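GCN5-related N-acetyltransferase (Kribbella flavida, PDB 4MY0) binds acetyl-coenzyme A and probably transfers its acetyl group to amine substrates, aminoglycosides perhaps among them, as in related GNAT enzymes. Local coordinates at residues V4-R9 / V56-E61; A169-L174 / N204-A209; E173-A178 / D211-Y216. One frame throughout, in Å; residues are numbered along the deposited sequence.

Contact 1. Residues V4-R9 / V56-E61. Unlike the reference sequence in segment 4-9: Val4 (reference Met).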
loop_
_atom_site.group_PDB
_atom_site.type_symbol
_atom_site.label_atom_id
_atom_site.label_comp_id
_atom_site.label_asym_id
_atom_site.label_seq_id
_atom_site.Cartn_x
_atom_site.Cartn_y
_atom_site.Cartn_z
ATOM N N VAL C 4 36.205 33.394 3.386
ATOM C CA VAL C 4 36.886 34.648 3.729
ATOM C C VAL C 4 36.783 34.976 5.223
ATOM O O VAL C 4 37.725 35.488 5.811
ATOM C CB VAL C 4 36.347 35.835 2.923
ATOM C CG1 VAL C 4 37.116 37.126 3.296
ATOM C CG2 VAL C 4 36.441 35.551 1.435
ATOM N N THR C 5 35.648 34.678 5.847
ATOM C CA THR C 5 35.455 35.102 7.242
ATOM C C THR C 5 35.385 33.950 8.233
ATOM O O THR C 5 35.441 34.178 9.440
ATOM C CB THR C 5 34.188 35.969 7.416
ATOM O OG1 THR C 5 33.070 35.314 6.805
ATOM C CG2 THR C 5 34.375 37.338 6.776
ATOM N N ASP C 6 35.256 32.719 7.732
ATOM C CA ASP C 6 35.177 31.558 8.618
ATOM C C ASP C 6 36.441 31.430 9.452
ATOM O O ASP C 6 37.532 31.754 8.988
ATOM C CB ASP C 6 34.954 30.254 7.836
ATOM C CG ASP C 6 33.522 30.108 7.341
ATOM O OD1 ASP C 6 32.614 30.648 8.005
ATOM O OD2 ASP C 6 33.305 29.455 6.290
ATOM N N ASP C 7 36.289 30.956 10.682
ATOM C CA ASP C 7 37.449 30.659 11.523
ATOM C C ASP C 7 37.131 29.347 12.219
ATOM O O ASP C 7 36.722 29.323 13.383
ATOM C CB ASP C 7 37.690 31.783 12.535
ATOM C CG ASP C 7 38.802 31.460 13.522
ATOM O OD1 ASP C 7 39.681 30.631 13.186
ATOM O OD2 ASP C 7 38.786 32.038 14.635
ATOM N N LEU C 8 37.291 28.253 11.485
ATOM C CA LEU C 8 36.787 26.964 11.933
ATOM C C LEU C 8 37.728 26.310 12.927
ATOM O O LEU C 8 38.922 26.186 12.673
ATOM C CB LEU C 8 36.555 26.036 10.738
ATOM C CG LEU C 8 35.449 26.456 9.776
ATOM C CD1 LEU C 8 35.758 25.956 8.377
ATOM C CD2 LEU C 8 34.098 25.931 10.271
ATOM N N ARG C 9 37.191 25.896 14.066
ATOM C CA ARG C 9 38.003 25.169 15.027
ATOM C C ARG C 9 37.199 24.209 15.891
ATOM O O ARG C 9 35.999 24.406 16.162
ATOM C CB ARG C 9 38.825 26.123 15.895
ATOM C CG ARG C 9 37.973 27.047 16.700
ATOM C CD ARG C 9 38.749 28.233 17.263
ATOM N NE ARG C 9 37.798 29.134 17.907
ATOM C CZ ARG C 9 37.397 29.012 19.169
ATOM N NH1 ARG C 9 37.894 28.046 19.938
ATOM N NH2 ARG C 9 36.509 29.862 19.667
ATOM N N VAL C 56 32.468 21.723 16.279
ATOM C CA VAL C 56 33.262 22.665 15.504
ATOM C C VAL C 56 32.553 24.013 15.537
ATOM O O VAL C 56 31.330 24.062 15.356
ATOM C CB VAL C 56 33.424 22.222 14.046
ATOM C CG1 VAL C 56 34.064 23.350 13.226
ATOM C CG2 VAL C 56 34.278 20.963 13.974
ATOM N N VAL C 57 33.286 25.097 15.810
ATOM C CA VAL C 57 32.699 26.428 15.669
ATOM C C VAL C 57 33.347 27.200 14.528
ATOM O O VAL C 57 34.461 26.873 14.098
ATOM C CB VAL C 57 32.791 27.294 16.950
ATOM C CG1 VAL C 57 32.020 26.657 18.103
ATOM C CG2 VAL C 57 34.257 27.579 17.322
ATOM N N SER C 58 32.620 28.202 14.032
ATOM C CA SER C 58 33.153 29.222 13.138
ATOM C C SER C 58 32.899 30.560 13.826
ATOM O O SER C 58 31.745 30.997 13.948
ATOM C CB SER C 58 32.443 29.177 11.782
ATOM O OG SER C 58 33.015 30.101 10.870
ATOM N N GLY C 59 33.965 31.207 14.291
ATOM C CA GLY C 59 33.806 32.343 15.180
ATOM C C GLY C 59 33.243 31.794 16.476
ATOM O O GLY C 59 33.868 30.931 17.101
ATOM N N ASP C 60 32.061 32.266 16.871
ATOM C CA ASP C 60 31.358 31.675 18.012
ATOM C C ASP C 60 30.027 31.003 17.625
ATOM O O ASP C 60 29.168 30.768 18.475
ATOM C CB ASP C 60 31.164 32.696 19.145
ATOM C CG ASP C 60 30.565 34.000 18.662
ATOM O OD1 ASP C 60 29.333 34.039 18.447
ATOM O OD2 ASP C 60 31.322 34.987 18.512
ATOM N N GLU C 61 29.861 30.682 16.347
ATOM C CA GLU C 61 28.690 29.925 15.913
ATOM C C GLU C 61 29.011 28.422 15.842
ATOM O O GLU C 61 30.003 28.023 15.216
ATOM C CB GLU C 61 28.218 30.417 14.545
ATOM C CG GLU C 61 26.712 30.436 14.380
ATOM C CD GLU C 61 26.069 31.641 15.055
ATOM O OE1 GLU C 61 26.445 32.788 14.725
ATOM O OE2 GLU C 61 25.188 31.439 15.919
#
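Asp6, in the extended lead-in to strand 8-12, meets Ser58 through its carboxylate: Ser58 OG donates to Asp6 OD1 at 2.9 Å, coming from above the carboxylate plane, 42° out of it. Asp6 OD1 also pairs with the hydroxyl of Tyr94, while OD2 takes the backbone N of Asn2, so both oxygens have partners, which should restrain the rotation of the group. One residue on, Asp7 N makes a weak bond of 3.4 Å back to Ser58 OG. The serine oxygen, turned anti to its own backbone N (chi1 -176°), thus serves as donor and acceptor to successive residues. Asp7 O in turn receives a weak bond from Gly59 N (3.5 Å).

From Leu8 the pairing becomes regular. Strands 8-12 and 53-58 run antiparallel in the first GNAT domain of the chain, and the type II' turn Ser58-Glu61, with Gly59 at positive phi, leads on to strand 61-75. Leu8 and Ser58 form a non-hydrogen-bonded pair, and Leu8 CD2 touches Val56 CG1 at 3.9 Å on the face where helix 99-113 packs. The Val56 side chain packs on Val99, Leu102 and Leu103 of that helix, whose N-terminal turn carries Gly100 and Ser101, which bind acetyl-CoA.

Arg9 and Val57 are the hydrogen-bonded pair: Arg9 N to Val57 O is 2.9 Å and Val57 N to Arg9 O is 2.8 Å. On the other face their side chains lie side by side, pointing the same way. With its chain extended from CG to NE, Arg9 lays one guanidinium face over Val57 CG2, 3.7 Å above the plane and displaced toward the rim.

Contact 2. Residues A169-L174 / N204-A209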
loop_
_atom_site.group_PDB
_atom_site.type_symbol
_atom_site.label_atom_id
_atom_site.label_comp_id
_atom_site.label_asym_id
_atom_site.label_seq_id
_atom_site.Cartn_x
_atom_site.Cartn_y
_atom_site.Cartn_z
ATOM N N ALA C 169 21.179 -4.317 38.395
ATOM C CA ALA C 169 22.426 -5.046 38.625
ATOM C C ALA C 169 22.260 -6.550 38.386
ATOM O O ALA C 169 23.183 -7.215 37.910
ATOM C CB ALA C 169 22.979 -4.771 40.034
ATOM N N ARG C 170 21.093 -7.087 38.726
ATOM C CA ARG C 170 20.802 -8.493 38.444
ATOM C C ARG C 170 20.774 -8.773 36.940
ATOM O O ARG C 170 21.248 -9.823 36.488
ATOM C CB ARG C 170 19.484 -8.919 39.096
ATOM C CG ARG C 170 19.080 -10.352 38.794
ATOM C CD ARG C 170 20.157 -11.332 39.270
ATOM N NE ARG C 170 19.749 -12.724 39.098
ATOM C CZ ARG C 170 20.547 -13.763 39.323
ATOM N NH1 ARG C 170 21.799 -13.557 39.718
ATOM N NH2 ARG C 170 20.098 -15.006 39.151
ATOM N N PHE C 171 20.224 -7.836 36.165
ATOM C CA PHE C 171 20.174 -7.980 34.707
ATOM C C PHE C 171 21.589 -8.061 34.138
ATOM O O PHE C 171 21.876 -8.884 33.257
ATOM C CB PHE C 171 19.438 -6.796 34.068
ATOM C CG PHE C 171 17.936 -6.948 34.030
ATOM C CD1 PHE C 171 17.231 -6.633 32.881
ATOM C CD2 PHE C 171 17.233 -7.400 35.139
ATOM C CE1 PHE C 171 15.843 -6.766 32.845
ATOM C CE2 PHE C 171 15.853 -7.535 35.112
ATOM C CZ PHE C 171 15.155 -7.227 33.972
ATOM N N LEU C 172 22.468 -7.198 34.639
ATOM C CA LEU C 172 23.863 -7.193 34.205
ATOM C C LEU C 172 24.585 -8.488 34.540
ATOM O O LEU C 172 25.409 -8.955 33.754
ATOM C CB LEU C 172 24.607 -5.990 34.785
ATOM C CG LEU C 172 24.284 -4.738 33.972
ATOM C CD1 LEU C 172 24.803 -3.461 34.641
ATOM C CD2 LEU C 172 24.843 -4.898 32.555
ATOM N N GLU C 173 24.289 -9.061 35.705
ATOM C CA GLU C 173 24.848 -10.354 36.063
ATOM C C GLU C 173 24.382 -11.428 35.079
ATOM O O GLU C 173 25.184 -12.207 34.573
ATOM C CB GLU C 173 24.456 -10.751 37.498
ATOM C CG GLU C 173 25.102 -9.899 38.614
ATOM C CD GLU C 173 24.776 -10.409 40.024
ATOM O OE1 GLU C 173 25.479 -10.012 40.984
ATOM O OE2 GLU C 173 23.824 -11.211 40.178
ATOM N N LEU C 174 23.079 -11.477 34.820
ATOM C CA LEU C 174 22.528 -12.515 33.962
ATOM C C LEU C 174 23.110 -12.398 32.555
ATOM O O LEU C 174 23.502 -13.393 31.951
ATOM C CB LEU C 174 21.011 -12.407 33.916
ATOM C CG LEU C 174 20.339 -12.780 35.233
ATOM C CD1 LEU C 174 18.842 -12.541 35.184
ATOM C CD2 LEU C 174 20.647 -14.228 35.630
ATOM N N ASN C 204 8.330 0.428 29.074
ATOM C CA ASN C 204 9.054 -0.830 28.952
ATOM C C ASN C 204 8.526 -1.849 29.940
ATOM O O ASN C 204 8.317 -1.525 31.113
ATOM C CB ASN C 204 10.550 -0.592 29.146
ATOM C CG ASN C 204 11.136 0.240 28.031
ATOM O OD1 ASN C 204 10.684 0.150 26.879
ATOM N ND2 ASN C 204 12.115 1.078 28.358
ATOM N N PHE C 205 8.301 -3.072 29.463
ATOM C CA PHE C 205 7.739 -4.119 30.306
ATOM C C PHE C 205 8.832 -5.157 30.552
ATOM O O PHE C 205 9.227 -5.870 29.629
ATOM C CB PHE C 205 6.522 -4.768 29.627
ATOM C CG PHE C 205 5.519 -3.775 29.068
ATOM C CD1 PHE C 205 5.328 -2.528 29.668
ATOM C CD2 PHE C 205 4.768 -4.095 27.940
ATOM C CE1 PHE C 205 4.415 -1.606 29.144
ATOM C CE2 PHE C 205 3.847 -3.189 27.414
ATOM C CZ PHE C 205 3.675 -1.939 28.011
ATOM N N ALA C 206 9.335 -5.216 31.785
ATOM C CA ALA C 206 10.466 -6.084 32.126
ATOM C C ALA C 206 10.033 -7.199 33.069
ATOM O O ALA C 206 9.325 -6.946 34.031
ATOM C CB ALA C 206 11.595 -5.265 32.770
ATOM N N TYR C 207 10.468 -8.427 32.796
ATOM C CA TYR C 207 10.166 -9.574 33.662
ATOM C C TYR C 207 11.426 -10.351 33.950
ATOM O O TYR C 207 12.308 -10.447 33.094
ATOM C CB TYR C 207 9.089 -10.475 33.030
ATOM C CG TYR C 207 7.804 -9.703 32.897
ATOM C CD1 TYR C 207 6.930 -9.608 33.964
ATOM C CD2 TYR C 207 7.517 -8.981 31.739
ATOM C CE1 TYR C 207 5.782 -8.850 33.875
ATOM C CE2 TYR C 207 6.360 -8.222 31.642
ATOM C CZ TYR C 207 5.499 -8.164 32.720
ATOM O OH TYR C 207 4.343 -7.422 32.659
ATOM N N LEU C 208 11.508 -10.897 35.162
ATOM C CA LEU C 208 12.722 -11.535 35.641
ATOM C C LEU C 208 12.433 -12.929 36.182
ATOM O O LEU C 208 11.519 -13.116 36.991
ATOM C CB LEU C 208 13.349 -10.678 36.743
ATOM C CG LEU C 208 14.558 -11.264 37.468
ATOM C CD1 LEU C 208 15.723 -11.385 36.504
ATOM C CD2 LEU C 208 14.930 -10.404 38.663
ATOM N N ALA C 209 13.211 -13.908 35.726
ATOM C CA ALA C 209 13.189 -15.244 36.323
ATOM C C ALA C 209 14.514 -15.453 37.057
ATOM O O ALA C 209 15.374 -14.575 37.035
ATOM C CB ALA C 209 13.000 -16.297 35.258
HETATM O O HOH W 1 16.961 -13.529 38.965
#
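This is a buried apolar contact of a helix against a strand, in which helix 168-182 lies across strand 205-209. The two short axes approach to 10.5 Å with their directions 62° apart, and no direct hydrogen bond joins the segments. Leu208 is the main strand side chain. Its CG is anti to the backbone N (chi1 174°), and the CD1 branch reaches Leu174 CD1 at 3.6 Å and Phe171 CE2 at 4.1 Å. Both side chains cross it obliquely. The Phe171 ring extends farther along the strand until CZ stands 4.2 Å from Ala206 CB.

The layering, helix against sheet, belongs to the second GNAT-like domain of the chain. Here strand 205-209 pairs antiparallel with 212-219, and helix 192-200 adds Leu199 beside both Phe171 and Ala206. On the sheet side, Phe171 also stacks on Phe213.

Arg170 borders the apolar patch. Its aliphatic part crosses Leu208 at about a right angle, with CG 4.2 Å from Leu208 CD2, and the bend at chi2 (59°) sends the head group toward Ala209. There one water accepts from Arg170 NE at 2.9 Å and donates to Ala209 O at 2.7 Å, bridging helix and strand. NH2 is bonded to the carbonyl of Glu210, and NH1 forms a salt bridge with Glu173 OE2 (3.1 Å) that lies in the guanidinium plane.

Contact 3. Residues E173-A178 / D211-Y216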
loop_
_atom_site.group_PDB
_atom_site.type_symbol
_atom_site.label_atom_id
_atom_site.label_comp_id
_atom_site.label_asym_id
_atom_site.label_seq_id
_atom_site.Cartn_x
_atom_site.Cartn_y
_atom_site.Cartn_z
ATOM N N GLU C 173 24.289 -9.061 35.705
ATOM C CA GLU C 173 24.848 -10.354 36.063
ATOM C C GLU C 173 24.382 -11.428 35.079
ATOM O O GLU C 173 25.184 -12.207 34.573
ATOM C CB GLU C 173 24.456 -10.751 37.498
ATOM C CG GLU C 173 25.102 -9.899 38.614
ATOM C CD GLU C 173 24.776 -10.409 40.024
ATOM O OE1 GLU C 173 25.479 -10.012 40.984
ATOM O OE2 GLU C 173 23.824 -11.211 40.178
ATOM N N LEU C 174 23.079 -11.477 34.820
ATOM C CA LEU C 174 22.528 -12.515 33.962
ATOM C C LEU C 174 23.110 -12.398 32.555
ATOM O O LEU C 174 23.502 -13.393 31.951
ATOM C CB LEU C 174 21.011 -12.407 33.916
ATOM C CG LEU C 174 20.339 -12.780 35.233
ATOM C CD1 LEU C 174 18.842 -12.541 35.184
ATOM C CD2 LEU C 174 20.647 -14.228 35.630
ATOM N N VAL C 175 23.180 -11.171 32.055
ATOM C CA VAL C 175 23.715 -10.913 30.722
ATOM C C VAL C 175 25.182 -11.334 30.682
ATOM O O VAL C 175 25.629 -11.981 29.728
ATOM C CB VAL C 175 23.584 -9.414 30.353
ATOM C CG1 VAL C 175 24.534 -9.041 29.236
ATOM C CG2 VAL C 175 22.160 -9.085 29.952
ATOM N N GLY C 176 25.918 -10.974 31.732
ATOM C CA GLY C 176 27.339 -11.262 31.819
ATOM C C GLY C 176 27.607 -12.751 31.756
ATOM O O GLY C 176 28.458 -13.213 30.996
ATOM N N THR C 177 26.861 -13.504 32.556
ATOM C CA THR C 177 27.010 -14.949 32.599
ATOM C C THR C 177 26.734 -15.529 31.213
ATOM O O THR C 177 27.472 -16.374 30.734
ATOM C CB THR C 177 26.054 -15.573 33.635
ATOM O OG1 THR C 177 26.328 -15.019 34.933
ATOM C CG2 THR C 177 26.225 -17.083 33.685
ATOM N N ALA C 178 25.682 -15.051 30.560
ATOM C CA ALA C 178 25.322 -15.570 29.246
ATOM C C ALA C 178 26.408 -15.291 28.197
ATOM O O ALA C 178 26.796 -16.178 27.437
ATOM C CB ALA C 178 23.982 -15.001 28.794
ATOM N N ASP C 211 17.000 -17.296 36.218
ATOM C CA ASP C 211 18.124 -17.355 35.282
ATOM C C ASP C 211 17.787 -16.753 33.918
ATOM O O ASP C 211 18.135 -17.318 32.869
ATOM C CB ASP C 211 18.595 -18.802 35.120
ATOM C CG ASP C 211 17.532 -19.690 34.491
ATOM O OD1 ASP C 211 17.894 -20.708 33.864
ATOM O OD2 ASP C 211 16.334 -19.357 34.618
ATOM N N GLY C 212 17.118 -15.599 33.930
ATOM C CA GLY C 212 16.778 -14.924 32.695
ATOM C C GLY C 212 15.888 -13.717 32.871
ATOM O O GLY C 212 15.337 -13.476 33.951
ATOM N N PHE C 213 15.751 -12.948 31.797
ATOM C CA PHE C 213 14.816 -11.831 31.792
ATOM C C PHE C 213 14.346 -11.476 30.387
ATOM O O PHE C 213 14.938 -11.893 29.399
ATOM C CB PHE C 213 15.428 -10.596 32.462
ATOM C CG PHE C 213 16.581 -9.978 31.703
ATOM C CD1 PHE C 213 17.889 -10.167 32.132
ATOM C CD2 PHE C 213 16.356 -9.161 30.597
ATOM C CE1 PHE C 213 18.953 -9.580 31.456
ATOM C CE2 PHE C 213 17.413 -8.576 29.908
ATOM C CZ PHE C 213 18.714 -8.782 30.338
ATOM N N VAL C 214 13.301 -10.668 30.304
ATOM C CA VAL C 214 12.859 -10.161 29.012
ATOM C C VAL C 214 12.374 -8.733 29.215
ATOM O O VAL C 214 11.765 -8.402 30.251
ATOM C CB VAL C 214 11.755 -11.047 28.385
ATOM C CG1 VAL C 214 10.521 -11.071 29.263
ATOM C CG2 VAL C 214 11.388 -10.569 26.959
ATOM N N VAL C 215 12.692 -7.879 28.251
ATOM C CA VAL C 215 12.183 -6.517 28.242
ATOM C C VAL C 215 11.506 -6.298 26.903
ATOM O O VAL C 215 12.104 -6.532 25.853
ATOM C CB VAL C 215 13.302 -5.487 28.423
ATOM C CG1 VAL C 215 12.713 -4.073 28.498
ATOM C CG2 VAL C 215 14.108 -5.808 29.698
ATOM N N TYR C 216 10.247 -5.877 26.932
ATOM C CA TYR C 216 9.527 -5.627 25.689
ATOM C C TYR C 216 8.588 -4.431 25.809
ATOM O O TYR C 216 8.435 -3.849 26.891
ATOM C CB TYR C 216 8.785 -6.879 25.202
ATOM C CG TYR C 216 7.649 -7.350 26.085
ATOM C CD1 TYR C 216 6.325 -7.129 25.723
ATOM C CD2 TYR C 216 7.898 -8.042 27.261
ATOM C CE1 TYR C 216 5.290 -7.570 26.513
ATOM C CE2 TYR C 216 6.865 -8.485 28.063
ATOM C CZ TYR C 216 5.565 -8.248 27.688
ATOM O OH TYR C 216 4.538 -8.715 28.483
#
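Val175 meets the ring of Phe213 at its edge: Val175 CG2 comes to 3.5 Å from Phe213 CZ and 3.6 Å from CE1, close to the ring plane. Leu174 approaches another part of the same edge, its CD1 lying in plane at 4.0 Å from Phe213 CD1. Two successive helix residues therefore line the rim of one ring. The ring is put there by its first torsion, since CG sits between the backbone N and the carbonyl carbon (chi1 68°), which presents the ring edge to Leu174 and Val175.

The two branches of Leu174 divide their work. CD1 also packs on the backbone at Gly212, 3.7 Å from its N and 3.8 Å from its O, while CD2 rests 4.0 Å from Asp211 CA. Gly212 has no side chain, and here the backbones draw near: Leu174 CA and Gly212 CA are the nearest pair, 6.4 Å apart. All of these cross-segment contacts are van der Waals packing, and no hydrogen bond spans them.

The helix lies steeply across the strand, with axes 8.9 Å apart at closest and directions differing by 113°. Asp211, just before the strand, turns its carboxylate to Ser232 and Thr235, near the start of helix 233-244. Strand 212-219 runs between 205-209 and 222-230, and Val229 of the latter extends the surface under Val175.

Contacts 2 and 3 are two parts of one buried interface: both use helix 168-182, share Glu173 and Leu174, and meet the adjoining antiparallel strands 205-209 and 212-219, their centres about 6 Å apart. Between them the strands bond directly, as from Tyr207 N to Val214 O at 2.9 Å. Contact 1 stands apart, its centre about 47 Å from that of contact 2 and on the opposite side of the chain's centre. Partly buried and near the bound cofactor, it is chiefly strand pairing, built from backbone bonds and a serine-carboxylate link with some side-chain packing. Contacts 2 and 3 instead rely on apolar packing, with polar groups at their margins: water and Arg170 in contact 2, Asp211 in contact 3.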